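Local coordinates for glyoxalase family protein (Bacillus cereus, PDB 1ZSW), which is of unknown function but binds a zinc ion and belongs to the glyoxalase (vicinal oxygen chelate) family, at residues Val188-Lys193 / Glu287-Leu292; Asp211-Phe216 / Val228-Asp233; Thr99-Arg104 / Pro235-Gly240. All blocks are in the same frame, centred on the assembly; numbering follows the deposited sequence.

Contact 1 (Val188-Lys193 / Glu287-Leu292); sequences VRRLDK and ESNGIL
Asn-289 packs across Val-188, and this pair makes about half of the contact. The two side chains cross at about a right angle. CB of Val-188 lies 3.6 Å from CG of Asn-289. CG1 of Val-188, held beside its own backbone N (chi1 -66°), sits 3.8 Å from CB of Asn-289. The same methyl reaches CG1 of Ile-291 at 4.1 Å. The amide group of Asn-289 runs on to the backbone of Arg-190, the N-cap residue of helix 191-201.

Lys-193 lies over Ser-288, with CD of Lys-193 3.8 Å from CB of Ser-288. Both side chains have alternate conformers, so this detail is less certain.

Glu-287 to Gly-290 form a type I turn, and the Glu-287 carboxylate folds back onto it. Glu-287 OE1 accepts from Asn-289 N at 3.1 Å, from above the carboxylate plane. Glu-287 OE2 takes Ile-291 N at 2.9 Å through its anti lone pair. These bonds fix the carboxylate and the turn that presents Asn-289. A water donates to Glu-287 OE1 at 2.7 Å and, weakly, to Lys-193 O.

Met-194 of helix 191-201 touches Val-188, Asn-289 and Ile-291. Val-188 ends strand 180-188 and is hydrogen-bonded through its backbone to Lys-230 and Leu-232. The contact thus joins the start of helix 191-201 to the loop between strands 280-286 and 292-300.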
loop_
_atom_site.group_PDB
_atom_site.type_symbol
_atom_site.label_atom_id
_atom_site.label_comp_id
_atom_site.label_asym_id
_atom_site.label_seq_id
_atom_site.Cartn_x
_atom_site.Cartn_y
_atom_site.Cartn_z
ATOM N N VAL A 188 0.832 -5.628 16.163
ATOM C CA VAL A 188 0.420 -4.694 17.189
ATOM C C VAL A 188 0.519 -5.277 18.607
ATOM O O VAL A 188 0.514 -6.499 18.764
ATOM C CB VAL A 188 -1.065 -4.227 16.973
ATOM C CG1 VAL A 188 -1.171 -3.413 15.667
ATOM C CG2 VAL A 188 -2.049 -5.415 16.940
ATOM N N ARG A 189 0.590 -4.404 19.609
ATOM C CA ARG A 189 0.495 -4.847 21.032
ATOM C C ARG A 189 -0.919 -5.223 21.425
ATOM O O ARG A 189 -1.128 -6.173 22.213
ATOM C CB ARG A 189 0.981 -3.740 21.966
ATOM C CG ARG A 189 2.464 -3.425 21.841
ATOM C CD ARG A 189 3.322 -4.196 22.911
ATOM N NE ARG A 189 4.727 -3.773 22.860
ATOM C CZ ARG A 189 5.118 -2.503 22.896
ATOM N NH1 ARG A 189 4.218 -1.539 23.043
ATOM N NH2 ARG A 189 6.388 -2.184 22.784
ATOM N N ARG A 190 -1.882 -4.455 20.924
ATOM C CA ARG A 190 -3.306 -4.609 21.272
ATOM C C ARG A 190 -4.154 -4.960 20.059
ATOM O O ARG A 190 -4.724 -4.089 19.386
ATOM C CB ARG A 190 -3.829 -3.328 21.941
ATOM C CG ARG A 190 -3.140 -3.003 23.248
ATOM C CD ARG A 190 -3.584 -3.946 24.366
ATOM N NE ARG A 190 -5.041 -4.056 24.501
ATOM C CZ ARG A 190 -5.784 -3.439 25.421
ATOM N NH1 ARG A 190 -5.224 -2.603 26.296
ATOM N NH2 ARG A 190 -7.105 -3.624 25.432
ATOM N N LEU A 191 -4.244 -6.253 19.791
ATOM C CA LEU A 191 -5.026 -6.769 18.685
ATOM C C LEU A 191 -6.511 -6.435 18.824
ATOM O O LEU A 191 -7.176 -6.113 17.838
ATOM C CB LEU A 191 -4.784 -8.289 18.591
ATOM C CG LEU A 191 -5.447 -9.073 17.459
ATOM C CD1 LEU A 191 -4.610 -10.294 17.087
ATOM C CD2 LEU A 191 -6.885 -9.457 17.814
ATOM N N ASP A 192 -7.035 -6.456 20.057
ATOM C CA ASP A 192 -8.446 -6.097 20.274
ATOM C C ASP A 192 -8.784 -4.681 19.845
ATOM O O ASP A 192 -9.837 -4.423 19.254
ATOM C CB ASP A 192 -8.859 -6.333 21.749
ATOM C CG ASP A 192 -8.000 -5.561 22.756
ATOM O OD1 ASP A 192 -6.816 -5.256 22.480
ATOM O OD2 ASP A 192 -8.507 -5.280 23.872
ATOM N N LYS A 193 -7.867 -3.769 20.123
ATOM C CA LYS A 193 -8.089 -2.360 19.789
ATOM C C LYS A 193 -8.052 -2.188 18.279
ATOM O O LYS A 193 -8.869 -1.442 17.725
ATOM C CB LYS A 193 -7.052 -1.480 20.508
ATOM C CG LYS A 193 -7.164 -1.537 22.050
ATOM C CD LYS A 193 -6.493 -0.324 22.677
ATOM C CE LYS A 193 -7.247 0.171 23.924
ATOM N NZ LYS A 193 -8.521 0.895 23.582
ATOM N N GLU A 287 -3.907 5.063 14.772
ATOM C CA GLU A 287 -4.801 4.382 15.718
ATOM C C GLU A 287 -4.103 4.083 17.053
ATOM O O GLU A 287 -2.969 4.497 17.278
ATOM C CB GLU A 287 -5.513 3.183 15.095
ATOM C CG GLU A 287 -4.644 2.111 14.514
ATOM C CD GLU A 287 -3.870 1.364 15.592
ATOM O OE1 GLU A 287 -4.470 0.530 16.335
ATOM O OE2 GLU A 287 -2.655 1.639 15.694
ATOM N N SER A 288 -4.802 3.352 17.919
ATOM C CA SER A 288 -4.355 3.113 19.285
ATOM C C SER A 288 -2.916 2.580 19.394
ATOM O O SER A 288 -2.189 2.959 20.308
ATOM C CB SER A 288 -5.320 2.133 19.990
ATOM O OG SER A 288 -6.680 2.376 19.627
ATOM N N ASN A 289 -2.518 1.710 18.462
ATOM C CA ASN A 289 -1.208 1.087 18.483
ATOM C C ASN A 289 -0.169 1.919 17.747
ATOM O O ASN A 289 0.960 1.500 17.614
ATOM C CB ASN A 289 -1.273 -0.306 17.851
ATOM C CG ASN A 289 -2.168 -1.245 18.634
ATOM O OD1 ASN A 289 -3.319 -1.482 18.266
ATOM N ND2 ASN A 289 -1.657 -1.745 19.723
ATOM N N GLY A 290 -0.553 3.094 17.266
ATOM C CA GLY A 290 0.414 3.955 16.604
ATOM C C GLY A 290 0.548 3.685 15.107
ATOM O O GLY A 290 1.409 4.289 14.461
ATOM N N ILE A 291 -0.258 2.763 14.564
ATOM C CA ILE A 291 -0.214 2.498 13.131
ATOM C C ILE A 291 -0.790 3.719 12.365
ATOM O O ILE A 291 -1.877 4.166 12.675
ATOM C CB ILE A 291 -1.054 1.256 12.757
ATOM C CG1 ILE A 291 -0.611 -0.023 13.507
ATOM C CG2 ILE A 291 -1.048 1.037 11.246
ATOM C CD1 ILE A 291 0.765 -0.475 13.187
ATOM N N LEU A 292 -0.095 4.193 11.342
ATOM C CA LEU A 292 -0.569 5.357 10.562
ATOM C C LEU A 292 -1.348 4.881 9.384
ATOM O O LEU A 292 -0.834 4.180 8.502
ATOM C CB LEU A 292 0.633 6.204 10.080
ATOM C CG LEU A 292 0.342 7.515 9.351
ATOM C CD1 LEU A 292 -0.429 8.466 10.237
ATOM C CD2 LEU A 292 1.671 8.161 8.961
HETATM O O HOH W 1 -6.998 0.912 17.255
#

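Contact 2 (Asp211-Phe216 / Val228-Asp233); sequences DQEAIF and VVKYLD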
loop_
_atom_site.group_PDB
_atom_site.type_symbol
_atom_site.label_atom_id
_atom_site.label_comp_id
_atom_site.label_asym_id
_atom_site.label_seq_id
_atom_site.Cartn_x
_atom_site.Cartn_y
_atom_site.Cartn_z
ATOM N N ASP A 211 -6.185 -14.902 19.842
ATOM C CA ASP A 211 -5.300 -14.009 20.581
ATOM C C ASP A 211 -4.000 -13.646 19.854
ATOM O O ASP A 211 -3.368 -12.626 20.181
ATOM C CB ASP A 211 -4.955 -14.622 21.949
ATOM C CG ASP A 211 -6.111 -14.562 22.924
ATOM O OD1 ASP A 211 -7.104 -13.863 22.642
ATOM O OD2 ASP A 211 -6.022 -15.216 23.989
ATOM N N GLN A 212 -3.610 -14.476 18.883
ATOM C CA GLN A 212 -2.335 -14.339 18.197
ATOM C C GLN A 212 -2.492 -13.596 16.872
ATOM O O GLN A 212 -1.600 -12.851 16.465
ATOM C CB GLN A 212 -1.711 -15.720 17.930
ATOM C CG GLN A 212 -1.193 -16.445 19.198
ATOM C CD GLN A 212 -2.320 -17.028 20.051
ATOM O OE1 GLN A 212 -3.159 -17.793 19.566
ATOM N NE2 GLN A 212 -2.343 -16.660 21.330
ATOM N N GLU A 213 -3.604 -13.835 16.198
ATOM C CA GLU A 213 -3.805 -13.285 14.821
ATOM C C GLU A 213 -5.252 -13.164 14.445
ATOM O O GLU A 213 -6.088 -13.988 14.822
ATOM C CB GLU A 213 -3.114 -14.186 13.802
ATOM C CG GLU A 213 -3.227 -13.636 12.353
ATOM C CD GLU A 213 -2.458 -14.457 11.371
ATOM O OE1 GLU A 213 -1.216 -14.328 11.345
ATOM O OE2 GLU A 213 -3.098 -15.233 10.626
ATOM N N ALA A 214 -5.597 -12.140 13.671
ATOM C CA ALA A 214 -6.962 -12.016 13.217
ATOM C C ALA A 214 -6.854 -11.550 11.766
ATOM O O ALA A 214 -5.824 -10.962 11.373
ATOM C CB ALA A 214 -7.746 -11.042 14.071
ATOM N N ILE A 215 -7.865 -11.851 10.970
ATOM C CA ILE A 215 -7.834 -11.506 9.532
ATOM C C ILE A 215 -9.112 -10.794 9.200
ATOM O O ILE A 215 -10.180 -11.226 9.609
ATOM C CB ILE A 215 -7.598 -12.751 8.633
ATOM C CG1 ILE A 215 -6.214 -13.358 8.928
ATOM C CG2 ILE A 215 -7.759 -12.377 7.153
ATOM C CD1 ILE A 215 -5.836 -14.536 7.960
ATOM N N PHE A 216 -9.030 -9.648 8.483
ATOM C CA PHE A 216 -10.179 -8.824 8.194
ATOM C C PHE A 216 -10.159 -8.515 6.721
ATOM O O PHE A 216 -9.065 -8.434 6.114
ATOM C CB PHE A 216 -10.097 -7.473 8.959
ATOM C CG PHE A 216 -10.031 -7.650 10.441
ATOM C CD1 PHE A 216 -11.204 -7.698 11.202
ATOM C CD2 PHE A 216 -8.797 -7.813 11.074
ATOM C CE1 PHE A 216 -11.129 -7.932 12.602
ATOM C CE2 PHE A 216 -8.727 -8.014 12.481
ATOM C CZ PHE A 216 -9.888 -8.064 13.220
ATOM N N VAL A 228 -4.171 -8.514 7.801
ATOM C CA VAL A 228 -3.784 -9.557 8.761
ATOM C C VAL A 228 -3.229 -8.830 9.978
ATOM O O VAL A 228 -2.235 -8.104 9.870
ATOM C CB VAL A 228 -2.696 -10.452 8.155
ATOM C CG1 VAL A 228 -2.219 -11.479 9.213
ATOM C CG2 VAL A 228 -3.247 -11.176 6.933
ATOM N N VAL A 229 -3.829 -9.047 11.139
ATOM C CA VAL A 229 -3.404 -8.371 12.366
ATOM C C VAL A 229 -2.745 -9.416 13.264
ATOM O O VAL A 229 -3.379 -10.417 13.605
ATOM C CB VAL A 229 -4.567 -7.673 13.100
ATOM C CG1 VAL A 229 -4.065 -6.994 14.389
ATOM C CG2 VAL A 229 -5.232 -6.631 12.193
ATOM N N LYS A 230 -1.488 -9.168 13.586
ATOM C CA LYS A 230 -0.700 -10.080 14.448
ATOM C C LYS A 230 -0.376 -9.436 15.795
ATOM O O LYS A 230 0.056 -8.276 15.881
ATOM C CB LYS A 230 0.622 -10.470 13.771
ATOM C CG LYS A 230 0.443 -11.226 12.450
ATOM C CD LYS A 230 1.762 -11.567 11.820
ATOM C CE LYS A 230 2.525 -12.645 12.554
ATOM N NZ LYS A 230 3.814 -12.866 11.846
ATOM N N TYR A 231 -0.547 -10.214 16.870
ATOM C CA TYR A 231 -0.155 -9.737 18.182
ATOM C C TYR A 231 1.322 -10.058 18.394
ATOM O O TYR A 231 1.765 -11.201 18.179
ATOM C CB TYR A 231 -1.002 -10.442 19.262
ATOM C CG TYR A 231 -0.403 -10.288 20.657
ATOM C CD1 TYR A 231 -0.039 -11.405 21.391
ATOM C CD2 TYR A 231 -0.184 -9.035 21.216
ATOM C CE1 TYR A 231 0.504 -11.277 22.678
ATOM C CE2 TYR A 231 0.387 -8.900 22.492
ATOM C CZ TYR A 231 0.714 -10.033 23.200
ATOM O OH TYR A 231 1.249 -9.901 24.453
ATOM N N LEU A 232 2.092 -9.055 18.764
ATOM C CA LEU A 232 3.476 -9.262 19.162
ATOM C C LEU A 232 3.792 -8.313 20.296
ATOM O O LEU A 232 3.506 -7.107 20.230
ATOM C CB LEU A 232 4.466 -9.081 17.995
ATOM C CG LEU A 232 5.960 -9.357 18.272
ATOM C CD1 LEU A 232 6.155 -10.868 18.504
ATOM C CD2 LEU A 232 6.820 -8.927 17.105
ATOM N N ASP A 233 4.380 -8.871 21.357
ATOM C CA ASP A 233 4.790 -8.083 22.509
ATOM C C ASP A 233 6.231 -7.728 22.254
ATOM O O ASP A 233 6.757 -7.983 21.160
ATOM C CB ASP A 233 4.667 -8.953 23.784
ATOM C CG ASP A 233 4.462 -8.132 25.058
ATOM O OD1 ASP A 233 4.639 -6.901 25.052
ATOM O OD2 ASP A 233 4.124 -8.740 26.098
#
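Val-229 O accepts the N-H of Ala-214, with Ala-214 N 2.8 Å from Val-229 O, and CA of Glu-213 also approaches this oxygen, at 3.1 Å, in a CA-H...O contact. The exchange is mutual, since Val-229 N donates to Ala-214 O at 2.8 Å. Ala-214 and Val-229 are therefore an antiparallel hydrogen-bonded pair. Two residues along, Tyr-231 N donates to Gln-212 O at 2.9 Å. The non-hydrogen-bonded pairs are Glu-213 with Lys-230 and Ile-215 with Val-228. The two short strands run at 165° to each other.

Glu-213 has CG anti to its backbone N (chi1 -177°) and an extended chain. This lays its carboxylate against Val-228, with CD of Glu-213 3.7 Å from CG1 of Val-228. Lys-230 lies alongside Glu-213 and points the same way. Lys-230 NZ stays 5.3 Å from Glu-213 OE1, so the opposite charges may attract but do not touch. Ile-215 and Val-228 lie side by side on this same face, and Ala-136 of a loop touches both.

Ala-214 and Val-229 project from the other face. There CE2 of Phe-216 meets CG2 of Val-229 at 3.8 Å, the two side chains meeting at a slant. The Phe-216 ring also packs on Ala-195 and Leu-198 of helix 191-201, which covers this face.

Strands 213-217 and 227-231 form a beta hairpin. Together with strand 180-188, helix 191-201 and strand 205-209 they make up a beta-alpha-beta-beta-beta module, the building unit of the vicinal oxygen chelate fold.

Contact 3 (Thr99-Arg104 / Pro235-Gly240); sequences TNAITR and PTEKPG
A chi1 of 164° swings CG of Glu-237 opposite its backbone N, and the rest of the chain runs out straight. This carries the carboxylate over the methyl group of Ala-101, with CD of Glu-237 3.6 Å from CB of Ala-101. CB of Glu-237 touches the same methyl, so the small side chain is met by both ends of the longer one. In Thr-236 it is the methyl CG2 that stands anti to the backbone N, while OG1 lies beside it (chi1 -66°). CG2 of Thr-236 thereby comes 3.4 Å from Thr-99 O. It also packs on CB of Asn-100 at 4.0 Å.

The backbones meet in a single bridge between Thr-99 and Thr-236. Thr-99 N donates to Pro-235 O at 2.9 Å, and Glu-237 N donates to Thr-99 O at 2.8 Å. The methyl CG2 of Thr-99 lies 3.5 Å from Pro-235 O. Thr-99 OG1 is hydrogen-bonded to Leu-232 O, and Asn-100 OD1 to Arg-189 N. Asn-100 and Ala-101 both face Thr-187, forming a G1 beta bulge at the start of strand 101-109.

Two waters extend the bridge. One donates to both Asn-100 O and Glu-237 O. The other donates to Ile-102 O at 2.8 Å and to Glu-237 OE2 at 2.7 Å, so that it ties the carboxylate to the strand.

The contact fastens strand 101-109, in the first glyoxalase-family region, to the loop between strands 227-231 and 244-251, in the second. Backbone bonds and water thus supply the polar part of the join, while Ala-101 offers the carboxylate only carbon. The water at Glu-237 OE2 is consistent with a charged, hydrated carboxylate.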
loop_
_atom_site.group_PDB
_atom_site.type_symbol
_atom_site.label_atom_id
_atom_site.label_comp_id
_atom_site.label_asym_id
_atom_site.label_seq_id
_atom_site.Cartn_x
_atom_site.Cartn_y
_atom_site.Cartn_z
ATOM N N THR A 99 7.288 -4.542 17.172
ATOM C CA THR A 99 5.833 -4.491 17.112
ATOM C C THR A 99 5.356 -3.061 16.854
ATOM O O THR A 99 6.152 -2.148 16.630
ATOM C CB THR A 99 5.194 -5.161 18.359
ATOM O OG1 THR A 99 3.779 -5.348 18.168
ATOM C CG2 THR A 99 5.532 -4.342 19.630
ATOM N N ASN A 100 4.032 -2.889 16.857
ATOM C CA ASN A 100 3.390 -1.620 16.485
ATOM C C ASN A 100 3.913 -1.034 15.182
ATOM O O ASN A 100 4.372 0.111 15.101
ATOM C CB ASN A 100 3.434 -0.621 17.654
ATOM C CG ASN A 100 2.541 -1.061 18.800
ATOM O OD1 ASN A 100 1.720 -1.968 18.669
ATOM N ND2 ASN A 100 2.679 -0.387 19.925
ATOM N N ALA A 101 3.814 -1.857 14.165
ATOM C CA ALA A 101 4.310 -1.477 12.826
ATOM C C ALA A 101 3.545 -2.244 11.757
ATOM O O ALA A 101 2.977 -3.315 12.003
ATOM C CB ALA A 101 5.771 -1.827 12.705
ATOM N N ILE A 102 3.424 -1.640 10.578
ATOM C CA ILE A 102 2.964 -2.376 9.375
ATOM C C ILE A 102 4.163 -3.201 8.945
ATOM O O ILE A 102 5.264 -2.665 8.766
ATOM C CB ILE A 102 2.538 -1.357 8.273
ATOM C CG1 ILE A 102 1.525 -0.380 8.864
ATOM C CG2 ILE A 102 2.007 -2.130 7.040
ATOM C CD1 ILE A 102 1.383 0.876 7.960
ATOM N N THR A 103 3.975 -4.517 8.776
ATOM C CA THR A 103 5.137 -5.409 8.671
ATOM C C THR A 103 5.259 -6.264 7.401
ATOM O O THR A 103 6.307 -6.849 7.195
ATOM C CB THR A 103 5.257 -6.347 9.929
ATOM O OG1 THR A 103 3.996 -6.982 10.133
ATOM C CG2 THR A 103 5.691 -5.521 11.162
ATOM N N ARG A 104 4.224 -6.368 6.564
ATOM C CA ARG A 104 4.340 -7.208 5.341
ATOM C C ARG A 104 3.387 -6.726 4.279
ATOM O O ARG A 104 2.217 -6.395 4.591
ATOM C CB ARG A 104 4.051 -8.684 5.667
ATOM C CG ARG A 104 4.603 -9.651 4.631
ATOM C CD ARG A 104 4.180 -11.102 4.852
ATOM N NE ARG A 104 4.252 -11.576 6.249
ATOM C CZ ARG A 104 5.290 -12.230 6.775
ATOM N NH1 ARG A 104 6.380 -12.474 6.053
ATOM N NH2 ARG A 104 5.238 -12.624 8.046
ATOM N N PRO A 235 9.743 -5.073 22.017
ATOM C CA PRO A 235 9.969 -3.683 21.625
ATOM C C PRO A 235 9.198 -3.298 20.379
ATOM O O PRO A 235 8.993 -4.112 19.485
ATOM C CB PRO A 235 11.442 -3.645 21.262
ATOM C CG PRO A 235 12.028 -4.881 21.835
ATOM C CD PRO A 235 10.973 -5.880 21.899
ATOM N N THR A 236 8.871 -2.022 20.327
ATOM C CA THR A 236 8.261 -1.442 19.142
ATOM C C THR A 236 9.330 -1.337 18.071
ATOM O O THR A 236 10.539 -1.059 18.332
ATOM C CB THR A 236 7.703 -0.047 19.482
ATOM O OG1 THR A 236 6.628 -0.191 20.416
ATOM C CG2 THR A 236 7.144 0.632 18.257
ATOM N N GLU A 237 8.910 -1.559 16.823
ATOM C CA GLU A 237 9.839 -1.354 15.707
ATOM C C GLU A 237 10.427 0.038 15.695
ATOM O O GLU A 237 9.718 1.030 15.928
ATOM C CB GLU A 237 9.109 -1.600 14.371
ATOM C CG GLU A 237 9.843 -1.048 13.136
ATOM C CD GLU A 237 9.268 -1.538 11.820
ATOM O OE1 GLU A 237 9.237 -2.773 11.561
ATOM O OE2 GLU A 237 8.889 -0.637 11.042
ATOM N N LYS A 238 11.727 0.127 15.391
ATOM C CA LYS A 238 12.385 1.409 15.190
ATOM C C LYS A 238 12.616 1.540 13.685
ATOM O O LYS A 238 13.490 0.901 13.120
ATOM C CB LYS A 238 13.741 1.467 15.941
ATOM C CG LYS A 238 13.612 1.350 17.444
ATOM C CD LYS A 238 14.914 0.779 18.028
ATOM C CE LYS A 238 15.052 1.085 19.514
ATOM N NZ LYS A 238 16.291 0.439 20.061
ATOM N N PRO A 239 11.778 2.326 13.006
ATOM C CA PRO A 239 11.824 2.290 11.556
ATOM C C PRO A 239 13.010 3.017 10.942
ATOM O O PRO A 239 13.365 4.100 11.379
ATOM C CB PRO A 239 10.549 3.045 11.159
ATOM C CG PRO A 239 10.243 3.922 12.293
ATOM C CD PRO A 239 10.734 3.225 13.531
ATOM N N GLY A 240 13.528 2.423 9.884
ATOM C CA GLY A 240 14.549 3.049 9.024
ATOM C C GLY A 240 14.345 2.623 7.577
ATOM O O GLY A 240 13.214 2.567 7.110
HETATM O O HOH W 2 7.083 1.404 14.627
HETATM O O HOH W 3 7.760 -1.431 8.723
#

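Overall arrangement
The three contacts lie together on one side of the chain's centre. Contact 2 is about 10 Å from contact 1 and about 14 Å from contact 3, centre to centre. Contacts 1 and 3 are about 11 Å apart. Strands 101-109, 180-188 and 227-231 are neighbours in one mixed sheet, and each supplies residues to a contact. Along the chain the order is 99-104, 188-193, 211-216, 228-233, 235-240, 287-292. Contact 2 is nested inside both other loops, while contacts 1 and 3 cross. Contact 3 joins the two family regions, while contacts 1 and 2 lie within the second. Contact 1 comes closest to the zinc site, with Ile-291 about 7 Å from His-246 between side chains.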